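PDB 3MMZ: putative HAD family hydrolase from Streptomyces avermitilis, which forms the HAD phosphatase-like domain of a longer protein that probably transfers CMP from CTP to an N-acylneuraminate, releasing diphosphate. Local coordinates for residues Ala14-Phe19 and Leu89-Trp94; Gly34-Ser39 and Glu64-Val69; Leu46-Leu51 and Leu56-Leu61; Asn113-Phe118 and Arg135-Ala140. All coordinates share one frame; numbering follows the deposited sequence.

Interaction 1: residues Ala14-Phe19 and Leu89-Trp94; sequences AVVLDF and LALKQW. With CA (calcium ion), chain M.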
loop_
_atom_site.group_PDB
_atom_site.type_symbol
_atom_site.label_atom_id
_atom_site.label_comp_id
_atom_site.label_asym_id
_atom_site.label_seq_id
_atom_site.Cartn_x
_atom_site.Cartn_y
_atom_site.Cartn_z
ATOM N N ALA D 14 10.698 9.998 -32.703
ATOM C CA ALA D 14 10.979 8.590 -32.432
ATOM C C ALA D 14 10.766 8.232 -30.963
ATOM O O ALA D 14 10.993 9.065 -30.087
ATOM C CB ALA D 14 12.403 8.262 -32.822
ATOM N N VAL D 15 10.359 6.991 -30.707
ATOM C CA VAL D 15 10.249 6.460 -29.339
ATOM C C VAL D 15 11.032 5.149 -29.255
ATOM O O VAL D 15 10.682 4.152 -29.909
ATOM C CB VAL D 15 8.772 6.228 -28.902
ATOM C CG1 VAL D 15 8.696 5.519 -27.551
ATOM C CG2 VAL D 15 8.012 7.550 -28.828
ATOM N N VAL D 16 12.092 5.160 -28.451
ATOM C CA VAL D 16 12.942 3.992 -28.287
ATOM C C VAL D 16 12.782 3.449 -26.872
ATOM O O VAL D 16 12.889 4.201 -25.901
ATOM C CB VAL D 16 14.425 4.311 -28.595
ATOM C CG1 VAL D 16 15.277 3.044 -28.489
ATOM C CG2 VAL D 16 14.565 4.917 -30.002
ATOM N N LEU D 17 12.513 2.154 -26.767
ATOM C CA LEU D 17 12.204 1.536 -25.472
ATOM C C LEU D 17 13.226 0.482 -25.058
ATOM O O LEU D 17 13.541 -0.431 -25.817
ATOM C CB LEU D 17 10.800 0.900 -25.503
ATOM C CG LEU D 17 9.630 1.768 -25.975
ATOM C CD1 LEU D 17 8.388 0.907 -26.192
ATOM C CD2 LEU D 17 9.320 2.893 -25.000
ATOM N N ASP D 18 13.751 0.628 -23.845
ATOM C CA ASP D 18 14.394 -0.468 -23.150
ATOM C C ASP D 18 13.334 -1.554 -22.862
ATOM O O ASP D 18 12.137 -1.274 -22.924
ATOM C CB ASP D 18 15.035 0.050 -21.864
ATOM C CG ASP D 18 15.577 -1.061 -20.994
ATOM O OD1 ASP D 18 16.394 -1.872 -21.482
ATOM O OD2 ASP D 18 15.168 -1.135 -19.825
ATOM N N PHE D 19 13.760 -2.784 -22.577
ATOM C CA PHE D 19 12.801 -3.871 -22.343
ATOM C C PHE D 19 12.674 -4.290 -20.878
ATOM O O PHE D 19 11.735 -3.863 -20.207
ATOM C CB PHE D 19 13.079 -5.080 -23.240
ATOM C CG PHE D 19 12.054 -6.180 -23.110
ATOM C CD1 PHE D 19 10.770 -6.024 -23.637
ATOM C CD2 PHE D 19 12.376 -7.368 -22.472
ATOM C CE1 PHE D 19 9.824 -7.042 -23.529
ATOM C CE2 PHE D 19 11.442 -8.395 -22.358
ATOM C CZ PHE D 19 10.160 -8.228 -22.883
ATOM N N LEU D 89 25.889 3.359 -28.661
ATOM C CA LEU D 89 26.454 3.410 -30.023
ATOM C C LEU D 89 25.479 2.885 -31.066
ATOM O O LEU D 89 25.345 3.458 -32.155
ATOM C CB LEU D 89 27.754 2.615 -30.099
ATOM C CG LEU D 89 28.890 3.110 -29.208
ATOM C CD1 LEU D 89 30.085 2.185 -29.342
ATOM C CD2 LEU D 89 29.251 4.541 -29.580
ATOM N N ALA D 90 24.793 1.797 -30.718
ATOM C CA ALA D 90 23.782 1.221 -31.586
ATOM C C ALA D 90 22.674 2.242 -31.834
ATOM O O ALA D 90 22.193 2.390 -32.961
ATOM C CB ALA D 90 23.222 -0.055 -30.977
ATOM N N LEU D 91 22.304 2.962 -30.777
ATOM C CA LEU D 91 21.278 3.993 -30.841
ATOM C C LEU D 91 21.716 5.211 -31.654
ATOM O O LEU D 91 20.941 5.722 -32.471
ATOM C CB LEU D 91 20.855 4.409 -29.424
ATOM C CG LEU D 91 19.826 5.527 -29.216
ATOM C CD1 LEU D 91 18.571 5.323 -30.051
ATOM C CD2 LEU D 91 19.475 5.602 -27.727
ATOM N N LYS D 92 22.944 5.677 -31.434
ATOM C CA LYS D 92 23.464 6.825 -32.185
ATOM C C LYS D 92 23.463 6.538 -33.689
ATOM O O LYS D 92 23.017 7.368 -34.479
ATOM C CB LYS D 92 24.865 7.214 -31.705
ATOM C CG LYS D 92 25.403 8.499 -32.323
ATOM C CD LYS D 92 26.590 9.027 -31.537
ATOM C CE LYS D 92 27.221 10.242 -32.201
ATOM N NZ LYS D 92 28.061 9.854 -33.361
ATOM N N GLN D 93 23.947 5.356 -34.062
ATOM C CA GLN D 93 23.981 4.904 -35.454
ATOM C C GLN D 93 22.570 4.773 -36.050
ATOM O O GLN D 93 22.320 5.206 -37.177
ATOM C CB GLN D 93 24.739 3.570 -35.550
ATOM C CG GLN D 93 25.029 3.098 -36.982
ATOM C CD GLN D 93 25.426 1.626 -37.060
ATOM O OE1 GLN D 93 26.592 1.293 -37.297
ATOM N NE2 GLN D 93 24.459 0.741 -36.854
ATOM N N TRP D 94 21.650 4.186 -35.289
ATOM C CA TRP D 94 20.266 4.021 -35.738
ATOM C C TRP D 94 19.612 5.375 -36.035
ATOM O O TRP D 94 19.000 5.551 -37.095
ATOM C CB TRP D 94 19.466 3.231 -34.698
ATOM C CG TRP D 94 18.048 2.960 -35.085
ATOM C CD1 TRP D 94 17.590 1.918 -35.837
ATOM C CD2 TRP D 94 16.898 3.734 -34.727
ATOM N NE1 TRP D 94 16.225 1.998 -35.977
ATOM C CE2 TRP D 94 15.774 3.103 -35.305
ATOM C CE3 TRP D 94 16.706 4.903 -33.977
ATOM C CZ2 TRP D 94 14.475 3.596 -35.153
ATOM C CZ3 TRP D 94 15.406 5.395 -33.822
ATOM C CH2 TRP D 94 14.310 4.739 -34.410
HETATM CA CA CA M . 16.495 -2.454 -18.255
HETATM O O HOH W 1 17.395 -4.242 -19.572
HETATM O O HOH W 2 16.775 -3.684 -16.281
HETATM O O HOH W 3 18.366 -1.091 -18.637
#
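In the Rossmann-like core of this HAD domain, A14 and V16 of the inner strand 14-17 pack against L91 and W94 of helix 87-98. The strand and helix segments run nearly antiparallel, at 161°, with their axes 11.8 Å apart. All four residues are buried, and no hydrogen bond crosses the contact.

V16 is the middle piece. Its CG2 branch lies anti to the carbonyl carbon and reaches both helix residues at once. V16 CG2 stands 3.9 Å from W94 CZ3 and 4.0 Å from L91 CD1. V16 and L91 pass alongside each other in opposite directions. The indole of W94 comes toward the strand with CG anti to the backbone N (chi1 -178°). A14 CB sits at the edge of this indole, near its plane, 4.3 Å from W94 CZ3. The same tryptophan also packs on T57 and L59 of the neighbouring strand, so it spans two strands of the sheet.

Further along, D18 OD2 binds a calcium ion at 2.4 Å, and D18 OD1 accepts a hydrogen bond from one of the three calcium-bound waters. D20 O and N110 OD1 complete the metal shell. The placement is consistent with the HAD DxDx(T/V) motif, in which the first aspartate lies at the C-terminal end of the central strand region, by the metal.

Interaction 2: residues Gly34-Ser39 and Glu64-Val69; sequences GREFVS and EQNPVV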
loop_
_atom_site.group_PDB
_atom_site.type_symbol
_atom_site.label_atom_id
_atom_site.label_comp_id
_atom_site.label_asym_id
_atom_site.label_seq_id
_atom_site.Cartn_x
_atom_site.Cartn_y
_atom_site.Cartn_z
ATOM N N GLY D 34 14.904 -24.208 -16.833
ATOM C CA GLY D 34 15.612 -22.998 -17.212
ATOM C C GLY D 34 14.934 -22.131 -18.258
ATOM O O GLY D 34 15.491 -21.102 -18.650
ATOM N N ARG D 35 13.744 -22.529 -18.713
ATOM C CA ARG D 35 12.944 -21.670 -19.595
ATOM C C ARG D 35 12.605 -20.380 -18.865
ATOM O O ARG D 35 12.265 -20.412 -17.683
ATOM C CB ARG D 35 11.647 -22.352 -20.032
ATOM C CG ARG D 35 11.794 -23.282 -21.222
ATOM C CD ARG D 35 10.464 -23.460 -21.956
ATOM N NE ARG D 35 10.090 -22.298 -22.770
ATOM C CZ ARG D 35 9.374 -22.377 -23.893
ATOM N NH1 ARG D 35 8.970 -23.559 -24.343
ATOM N NH2 ARG D 35 9.074 -21.282 -24.585
ATOM N N GLU D 36 12.715 -19.256 -19.574
ATOM C CA GLU D 36 12.427 -17.939 -19.016
ATOM C C GLU D 36 11.138 -17.345 -19.596
ATOM O O GLU D 36 10.864 -17.483 -20.795
ATOM C CB GLU D 36 13.602 -16.992 -19.271
ATOM C CG GLU D 36 14.903 -17.416 -18.585
ATOM C CD GLU D 36 16.069 -16.466 -18.840
ATOM O OE1 GLU D 36 15.849 -15.310 -19.267
ATOM O OE2 GLU D 36 17.223 -16.876 -18.585
ATOM N N PHE D 37 10.345 -16.728 -18.723
ATOM C CA PHE D 37 9.130 -16.019 -19.111
ATOM C C PHE D 37 9.207 -14.626 -18.483
ATOM O O PHE D 37 9.840 -14.453 -17.439
ATOM C CB PHE D 37 7.879 -16.748 -18.605
ATOM C CG PHE D 37 7.855 -18.231 -18.918
ATOM C CD1 PHE D 37 8.669 -19.125 -18.222
ATOM C CD2 PHE D 37 7.010 -18.728 -19.899
ATOM C CE1 PHE D 37 8.656 -20.503 -18.514
ATOM C CE2 PHE D 37 6.976 -20.110 -20.198
ATOM C CZ PHE D 37 7.804 -20.990 -19.508
ATOM N N VAL D 38 8.598 -13.631 -19.121
ATOM C CA VAL D 38 8.491 -12.296 -18.515
ATOM C C VAL D 38 7.056 -11.779 -18.624
ATOM O O VAL D 38 6.306 -12.217 -19.495
ATOM C CB VAL D 38 9.483 -11.261 -19.132
ATOM C CG1 VAL D 38 10.944 -11.722 -18.961
ATOM C CG2 VAL D 38 9.163 -11.012 -20.613
ATOM N N SER D 39 6.672 -10.868 -17.730
ATOM C CA SER D 39 5.335 -10.273 -17.807
ATOM C C SER D 39 5.407 -8.899 -18.441
ATOM O O SER D 39 6.183 -8.036 -18.012
ATOM C CB SER D 39 4.658 -10.204 -16.425
ATOM O OG SER D 39 4.485 -11.510 -15.904
ATOM N N GLU D 64 20.643 -7.834 -24.134
ATOM C CA GLU D 64 20.700 -9.284 -23.926
ATOM C C GLU D 64 20.148 -10.149 -25.066
ATOM O O GLU D 64 19.257 -9.729 -25.810
ATOM C CB GLU D 64 20.040 -9.653 -22.597
ATOM C CG GLU D 64 20.803 -10.724 -21.825
ATOM C CD GLU D 64 20.468 -10.729 -20.346
ATOM O OE1 GLU D 64 21.399 -10.578 -19.523
ATOM O OE2 GLU D 64 19.272 -10.880 -20.010
ATOM N N GLN D 65 20.690 -11.364 -25.177
ATOM C CA GLN D 65 20.343 -12.298 -26.252
ATOM C C GLN D 65 18.959 -12.926 -26.122
ATOM O O GLN D 65 18.407 -13.400 -27.120
ATOM C CB GLN D 65 21.400 -13.407 -26.372
ATOM C CG GLN D 65 22.597 -13.056 -27.261
ATOM C CD GLN D 65 23.548 -12.045 -26.628
ATOM O OE1 GLN D 65 23.550 -11.849 -25.411
ATOM N NE2 GLN D 65 24.364 -11.402 -27.458
ATOM N N ASN D 66 18.412 -12.934 -24.902
ATOM C CA ASN D 66 17.098 -13.527 -24.618
ATOM C C ASN D 66 16.052 -13.181 -25.685
ATOM O O ASN D 66 15.710 -12.013 -25.865
ATOM C CB ASN D 66 16.617 -13.120 -23.216
ATOM C CG ASN D 66 15.321 -13.822 -22.794
ATOM O OD1 ASN D 66 15.002 -14.923 -23.256
ATOM N ND2 ASN D 66 14.577 -13.182 -21.891
ATOM N N PRO D 67 15.548 -14.201 -26.403
ATOM C CA PRO D 67 14.681 -13.956 -27.554
ATOM C C PRO D 67 13.277 -13.460 -27.197
ATOM O O PRO D 67 12.523 -13.085 -28.097
ATOM C CB PRO D 67 14.598 -15.331 -28.236
ATOM C CG PRO D 67 15.710 -16.136 -27.651
ATOM C CD PRO D 67 15.858 -15.634 -26.259
ATOM N N VAL D 68 12.932 -13.456 -25.907
ATOM C CA VAL D 68 11.607 -13.006 -25.474
ATOM C C VAL D 68 11.339 -11.573 -25.947
ATOM O O VAL D 68 10.210 -11.237 -26.319
ATOM C CB VAL D 68 11.403 -13.115 -23.936
ATOM C CG1 VAL D 68 9.991 -12.712 -23.576
ATOM C CG2 VAL D 68 11.656 -14.537 -23.448
ATOM N N VAL D 69 12.379 -10.738 -25.949
ATOM C CA VAL D 69 12.244 -9.348 -26.395
ATOM C C VAL D 69 11.760 -9.259 -27.852
ATOM O O VAL D 69 10.884 -8.456 -28.176
ATOM C CB VAL D 69 13.552 -8.519 -26.168
ATOM C CG1 VAL D 69 14.690 -9.023 -27.026
ATOM C CG2 VAL D 69 13.313 -7.046 -26.430
HETATM O O HOH W 4 18.498 -13.496 -19.750
#
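V38 lays its CG2 methyl against V68, with V38 CG2 3.5 Å from V68 CG1. V68 points CG1 anti to its backbone N (chi1 -177°), which carries that methyl out to the strand. Its other branch, V68 CG2, lies 4.0 Å from E36 O.

Nearer the solvent, E36 extends across N66. E36 OE1 stands 3.6 Å from N66 ND2, too far for a hydrogen bond, and the carboxylate and amide planes are turned 60° apart. A water joins the two acids E36 and E64. It donates to E36 OE1 at 3.2 Å and to E64 OE2 at 2.7 Å, probably easing the approach of two like charges. Each acid also has a basic partner on a third subunit: K75 of that chain holds E36 OE2, and R42 of that chain holds E64 OE2.

V38 also touches F19 and D20; D20 binds the calcium, which lies about 11 Å from the V38 side chain. V38 and S39 pair antiparallel with a strand of a second subunit. A short beta hairpin that follows the aspartate motif and joins its copies across the oligomer is typical of the tetrameric KdsC-type HAD phosphatases.

Interaction 3: residues Leu46-Leu51 and Leu56-Leu61; sequences LGIAAL and LTMLIL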
loop_
_atom_site.group_PDB
_atom_site.type_symbol
_atom_site.label_atom_id
_atom_site.label_comp_id
_atom_site.label_asym_id
_atom_site.label_seq_id
_atom_site.Cartn_x
_atom_site.Cartn_y
_atom_site.Cartn_z
ATOM N N LEU D 46 -1.257 -1.146 -25.965
ATOM C CA LEU D 46 -2.206 -0.229 -26.586
ATOM C C LEU D 46 -1.557 1.122 -26.805
ATOM O O LEU D 46 -1.783 1.750 -27.841
ATOM C CB LEU D 46 -3.481 -0.102 -25.730
ATOM C CG LEU D 46 -4.627 0.739 -26.301
ATOM C CD1 LEU D 46 -5.368 -0.004 -27.409
ATOM C CD2 LEU D 46 -5.593 1.133 -25.185
ATOM N N GLY D 47 -0.752 1.560 -25.834
ATOM C CA GLY D 47 0.003 2.812 -25.931
ATOM C C GLY D 47 0.996 2.787 -27.084
ATOM O O GLY D 47 1.080 3.727 -27.864
ATOM N N ILE D 48 1.768 1.712 -27.168
ATOM C CA ILE D 48 2.749 1.533 -28.240
ATOM C C ILE D 48 2.071 1.535 -29.619
ATOM O O ILE D 48 2.543 2.198 -30.552
ATOM C CB ILE D 48 3.575 0.244 -27.995
ATOM C CG1 ILE D 48 4.491 0.449 -26.778
ATOM C CG2 ILE D 48 4.372 -0.159 -29.242
ATOM C CD1 ILE D 48 5.040 -0.841 -26.129
ATOM N N ALA D 49 0.963 0.805 -29.749
ATOM C CA ALA D 49 0.239 0.773 -31.019
ATOM C C ALA D 49 -0.296 2.155 -31.391
ATOM O O ALA D 49 -0.267 2.545 -32.569
ATOM C CB ALA D 49 -0.889 -0.264 -30.990
ATOM N N ALA D 50 -0.770 2.899 -30.388
ATOM C CA ALA D 50 -1.266 4.258 -30.607
ATOM C C ALA D 50 -0.151 5.200 -31.060
ATOM O O ALA D 50 -0.354 5.993 -31.978
ATOM C CB ALA D 50 -1.953 4.798 -29.352
ATOM N N LEU D 51 1.024 5.099 -30.426
ATOM C CA LEU D 51 2.190 5.889 -30.832
ATOM C C LEU D 51 2.627 5.547 -32.269
ATOM O O LEU D 51 2.874 6.440 -33.085
ATOM C CB LEU D 51 3.351 5.717 -29.828
ATOM C CG LEU D 51 3.099 6.268 -28.419
ATOM C CD1 LEU D 51 4.122 5.743 -27.415
ATOM C CD2 LEU D 51 3.089 7.802 -28.429
ATOM N N LEU D 56 5.030 7.860 -35.360
ATOM C CA LEU D 56 6.313 7.903 -34.673
ATOM C C LEU D 56 7.145 6.686 -35.039
ATOM O O LEU D 56 6.617 5.578 -35.142
ATOM C CB LEU D 56 6.113 7.956 -33.158
ATOM C CG LEU D 56 5.640 9.289 -32.587
ATOM C CD1 LEU D 56 5.093 9.081 -31.186
ATOM C CD2 LEU D 56 6.779 10.303 -32.571
ATOM N N THR D 57 8.440 6.895 -35.251
ATOM C CA THR D 57 9.350 5.782 -35.499
ATOM C C THR D 57 9.677 5.067 -34.180
ATOM O O THR D 57 10.176 5.689 -33.240
ATOM C CB THR D 57 10.631 6.256 -36.217
ATOM O OG1 THR D 57 10.272 7.017 -37.380
ATOM C CG2 THR D 57 11.477 5.066 -36.636
HETATM N N MSE D 58 9.380 3.769 -34.125
HETATM C CA MSE D 58 9.482 2.976 -32.896
HETATM C C MSE D 58 10.679 2.040 -32.921
HETATM O O MSE D 58 11.163 1.661 -33.997
HETATM C CB MSE D 58 8.223 2.128 -32.685
HETATM C CG MSE D 58 6.904 2.824 -32.975
HETATM SE SE MSE D 58 6.473 4.192 -31.646
HETATM C CE MSE D 58 6.465 3.139 -30.004
ATOM N N LEU D 59 11.141 1.653 -31.732
ATOM C CA LEU D 59 12.260 0.725 -31.602
ATOM C C LEU D 59 12.362 0.200 -30.187
ATOM O O LEU D 59 12.267 0.968 -29.235
ATOM C CB LEU D 59 13.580 1.408 -31.971
ATOM C CG LEU D 59 14.841 0.529 -31.969
ATOM C CD1 LEU D 59 14.802 -0.509 -33.080
ATOM C CD2 LEU D 59 16.104 1.368 -32.050
ATOM N N ILE D 60 12.568 -1.109 -30.063
ATOM C CA ILE D 60 12.981 -1.710 -28.803
ATOM C C ILE D 60 14.472 -2.018 -28.869
ATOM O O ILE D 60 14.941 -2.681 -29.803
ATOM C CB ILE D 60 12.181 -2.989 -28.494
ATOM C CG1 ILE D 60 10.718 -2.621 -28.222
ATOM C CG2 ILE D 60 12.792 -3.721 -27.315
ATOM C CD1 ILE D 60 9.775 -3.803 -28.148
ATOM N N LEU D 61 15.198 -1.528 -27.868
ATOM C CA LEU D 61 16.647 -1.654 -27.790
ATOM C C LEU D 61 17.026 -2.431 -26.531
ATOM O O LEU D 61 16.608 -2.067 -25.437
ATOM C CB LEU D 61 17.267 -0.253 -27.754
ATOM C CG LEU D 61 18.785 -0.076 -27.757
ATOM C CD1 LEU D 61 19.378 -0.573 -29.068
ATOM C CD2 LEU D 61 19.127 1.384 -27.557
#
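M58, a selenomethionine, reaches from strand 57-62 toward I48 and L51 on helix 42-53. This helix packs on the parallel sheet as part of a beta-alpha-beta crossover from strand 14-17 to strand 57-62, with the hairpin strands inserted before the helix.

From CB the M58 chain leaves with CG anti to the carbonyl carbon (chi1 -42°). M58 CB and CG act as a spacer, and SE and CE do the touching. The chain bends at chi2 (-70°) and again at chi3, which turns the tip along the helix, toward I48. M58 SE rests on L51, 3.9 Å from L51 CB. Beyond it, the methyl M58 CE lies between two helix residues, 4.0 Å from I48 CG2 and also 4.0 Å from L51 CB. Elsewhere M58 touches V15 and I78, while I151 and I158 of helix 150-159 pack on I48 and L51 respectively.

L51 has a second partner in L56, at the start of the strand segment. The two leucines cross at a slant, with L51 CD2 3.6 Å from L56 CD1. Their backbones meet as well, because the chain turns back sharply after the helix. L51 O also accepts a hydrogen bond from S54 OG within this turn. L56 N donates a weak hydrogen bond to L51 O, 3.4 Å long with an angle of 155° at the hydrogen.

Interaction 4: residues Asn113-Phe118 and Arg135-Ala140; sequences NDLPCF and RGAARA. With CA (calcium ion), chain F.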
loop_
_atom_site.group_PDB
_atom_site.type_symbol
_atom_site.label_atom_id
_atom_site.label_comp_id
_atom_site.label_asym_id
_atom_site.label_seq_id
_atom_site.Cartn_x
_atom_site.Cartn_y
_atom_site.Cartn_z
ATOM N N ASN D 113 22.797 1.126 -16.897
ATOM C CA ASN D 113 23.248 0.879 -18.265
ATOM C C ASN D 113 22.465 1.675 -19.315
ATOM O O ASN D 113 22.818 1.641 -20.489
ATOM C CB ASN D 113 23.373 -0.621 -18.608
ATOM C CG ASN D 113 22.032 -1.342 -18.661
ATOM O OD1 ASN D 113 20.974 -0.733 -18.792
ATOM N ND2 ASN D 113 22.085 -2.665 -18.579
ATOM N N ASP D 114 21.430 2.407 -18.889
ATOM C CA ASP D 114 20.693 3.305 -19.789
ATOM C C ASP D 114 21.244 4.732 -19.807
ATOM O O ASP D 114 20.859 5.548 -20.662
ATOM C CB ASP D 114 19.203 3.344 -19.419
ATOM C CG ASP D 114 18.514 2.026 -19.662
ATOM O OD1 ASP D 114 18.625 1.513 -20.790
ATOM O OD2 ASP D 114 17.882 1.495 -18.722
ATOM N N LEU D 115 22.128 5.044 -18.865
ATOM C CA LEU D 115 22.604 6.421 -18.721
ATOM C C LEU D 115 23.318 6.954 -19.968
ATOM O O LEU D 115 23.103 8.100 -20.337
ATOM C CB LEU D 115 23.456 6.608 -17.453
ATOM C CG LEU D 115 22.670 6.433 -16.138
ATOM C CD1 LEU D 115 23.657 6.382 -14.968
ATOM C CD2 LEU D 115 21.651 7.553 -15.958
ATOM N N PRO D 116 24.148 6.124 -20.633
ATOM C CA PRO D 116 24.742 6.621 -21.886
ATOM C C PRO D 116 23.708 6.903 -22.998
ATOM O O PRO D 116 23.906 7.829 -23.795
ATOM C CB PRO D 116 25.720 5.499 -22.289
ATOM C CG PRO D 116 26.062 4.820 -20.999
ATOM C CD PRO D 116 24.762 4.856 -20.200
ATOM N N CYS D 117 22.623 6.133 -23.061
ATOM C CA CYS D 117 21.540 6.439 -24.008
ATOM C C CYS D 117 20.835 7.737 -23.627
ATOM O O CYS D 117 20.529 8.551 -24.497
ATOM C CB CYS D 117 20.513 5.305 -24.088
ATOM S SG CYS D 117 21.149 3.847 -24.923
ATOM N N PHE D 118 20.599 7.915 -22.324
ATOM C CA PHE D 118 19.993 9.130 -21.775
ATOM C C PHE D 118 20.782 10.363 -22.240
ATOM O O PHE D 118 20.189 11.335 -22.692
ATOM C CB PHE D 118 19.971 9.076 -20.231
ATOM C CG PHE D 118 18.736 8.441 -19.632
ATOM C CD1 PHE D 118 17.987 7.497 -20.329
ATOM C CD2 PHE D 118 18.334 8.793 -18.337
ATOM C CE1 PHE D 118 16.837 6.927 -19.753
ATOM C CE2 PHE D 118 17.206 8.229 -17.750
ATOM C CZ PHE D 118 16.446 7.300 -18.459
ATOM N N ARG D 135 16.331 7.976 -12.318
ATOM C CA ARG D 135 15.208 8.898 -12.103
ATOM C C ARG D 135 15.677 10.343 -12.156
ATOM O O ARG D 135 15.056 11.185 -12.814
ATOM C CB ARG D 135 14.537 8.625 -10.760
ATOM C CG ARG D 135 13.662 7.404 -10.742
ATOM C CD ARG D 135 13.541 6.873 -9.329
ATOM N NE ARG D 135 12.639 7.609 -8.445
ATOM C CZ ARG D 135 13.004 8.223 -7.314
ATOM N NH1 ARG D 135 14.285 8.235 -6.924
ATOM N NH2 ARG D 135 12.081 8.830 -6.557
ATOM N N GLY D 136 16.803 10.621 -11.506
ATOM C CA GLY D 136 17.384 11.973 -11.536
ATOM C C GLY D 136 17.801 12.414 -12.935
ATOM O O GLY D 136 17.466 13.515 -13.374
ATOM N N ALA D 137 18.526 11.540 -13.633
ATOM C CA ALA D 137 19.093 11.832 -14.955
ATOM C C ALA D 137 18.055 12.093 -16.040
ATOM O O ALA D 137 18.327 12.794 -17.010
ATOM C CB ALA D 137 20.011 10.687 -15.386
ATOM N N ALA D 138 16.875 11.505 -15.881
ATOM C CA ALA D 138 15.788 11.666 -16.834
ATOM C C ALA D 138 15.299 13.110 -16.957
ATOM O O ALA D 138 15.439 13.926 -16.033
ATOM C CB ALA D 138 14.632 10.756 -16.451
ATOM N N ARG D 139 14.715 13.407 -18.106
ATOM C CA ARG D 139 14.058 14.689 -18.330
ATOM C C ARG D 139 12.604 14.633 -17.845
ATOM O O ARG D 139 12.015 15.656 -17.481
ATOM C CB ARG D 139 14.145 15.047 -19.813
ATOM C CG ARG D 139 13.621 16.419 -20.177
ATOM C CD ARG D 139 13.968 16.761 -21.617
ATOM N NE ARG D 139 13.403 18.045 -22.025
ATOM C CZ ARG D 139 13.653 18.640 -23.197
ATOM N NH1 ARG D 139 14.459 18.075 -24.089
ATOM N NH2 ARG D 139 13.091 19.804 -23.479
ATOM N N ALA D 140 12.040 13.430 -17.832
ATOM C CA ALA D 140 10.694 13.182 -17.334
ATOM C C ALA D 140 10.684 11.820 -16.626
ATOM O O ALA D 140 11.488 10.943 -16.962
ATOM C CB ALA D 140 9.699 13.210 -18.479
HETATM CA CA CA F . 15.928 15.184 -14.173
HETATM O O HOH W 5 14.502 13.783 -12.965
HETATM O O HOH W 6 16.013 17.137 -15.764
HETATM O O HOH W 7 18.261 15.903 -14.879
#
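The backbone leaves helix 132-137 at A138 (psi 155°), beside F118 of helix 115-120, with the CA atoms of F118 and A138 7.0 Å apart. Both helices belong to the C-terminal half of the Rossmann-like HAD fold.

The F118 ring packs against the end of helix 132-137. A137 CB lies at the edge of the ring, in its plane, 3.9 Å from F118 CD2. F118 CE2 is 3.8 Å from A138 CB. L115, its CG anti to the carbonyl carbon (chi1 -66°), also reaches A137, with L115 CD2 3.6 Å from A137 CB. F118 also packs on P124 and V134, and on L3 of a neighbouring subunit. With an alanine in place of F118, the ring that meets the methyls of A137 and A138 would be gone and a gap would probably open beside them.

The end of helix 132-137 presents two carbonyls to a calcium ion, G136 O at 2.4 Å and A138 O at 2.3 Å. G136 O and A138 O of the same neighbouring subunit bind this ion too, so it joins the two chains. Three waters complete the shell. One of these waters donates a hydrogen bond to R135 O at 2.7 Å.

From the N terminus, strand 14-17 opens interaction 1, which closes only when helix 87-98 is reached. Interaction 2 lies within that span and brings hairpin strand 36-41 to the start of helix 68-76. Interaction 3 lies within interaction 2 and closes the shortest loop, from helix 42-53 to strand 57-62. Interaction 4 follows in series, and none of the loops cross. F19 links interaction 1 to V38 and V69 of interaction 2. Strands 14-17 and 57-62 are neighbours in the sheet and join interactions 1 and 3. C117 touches both L91 and L61, tying interaction 4 to interactions 1 and 3.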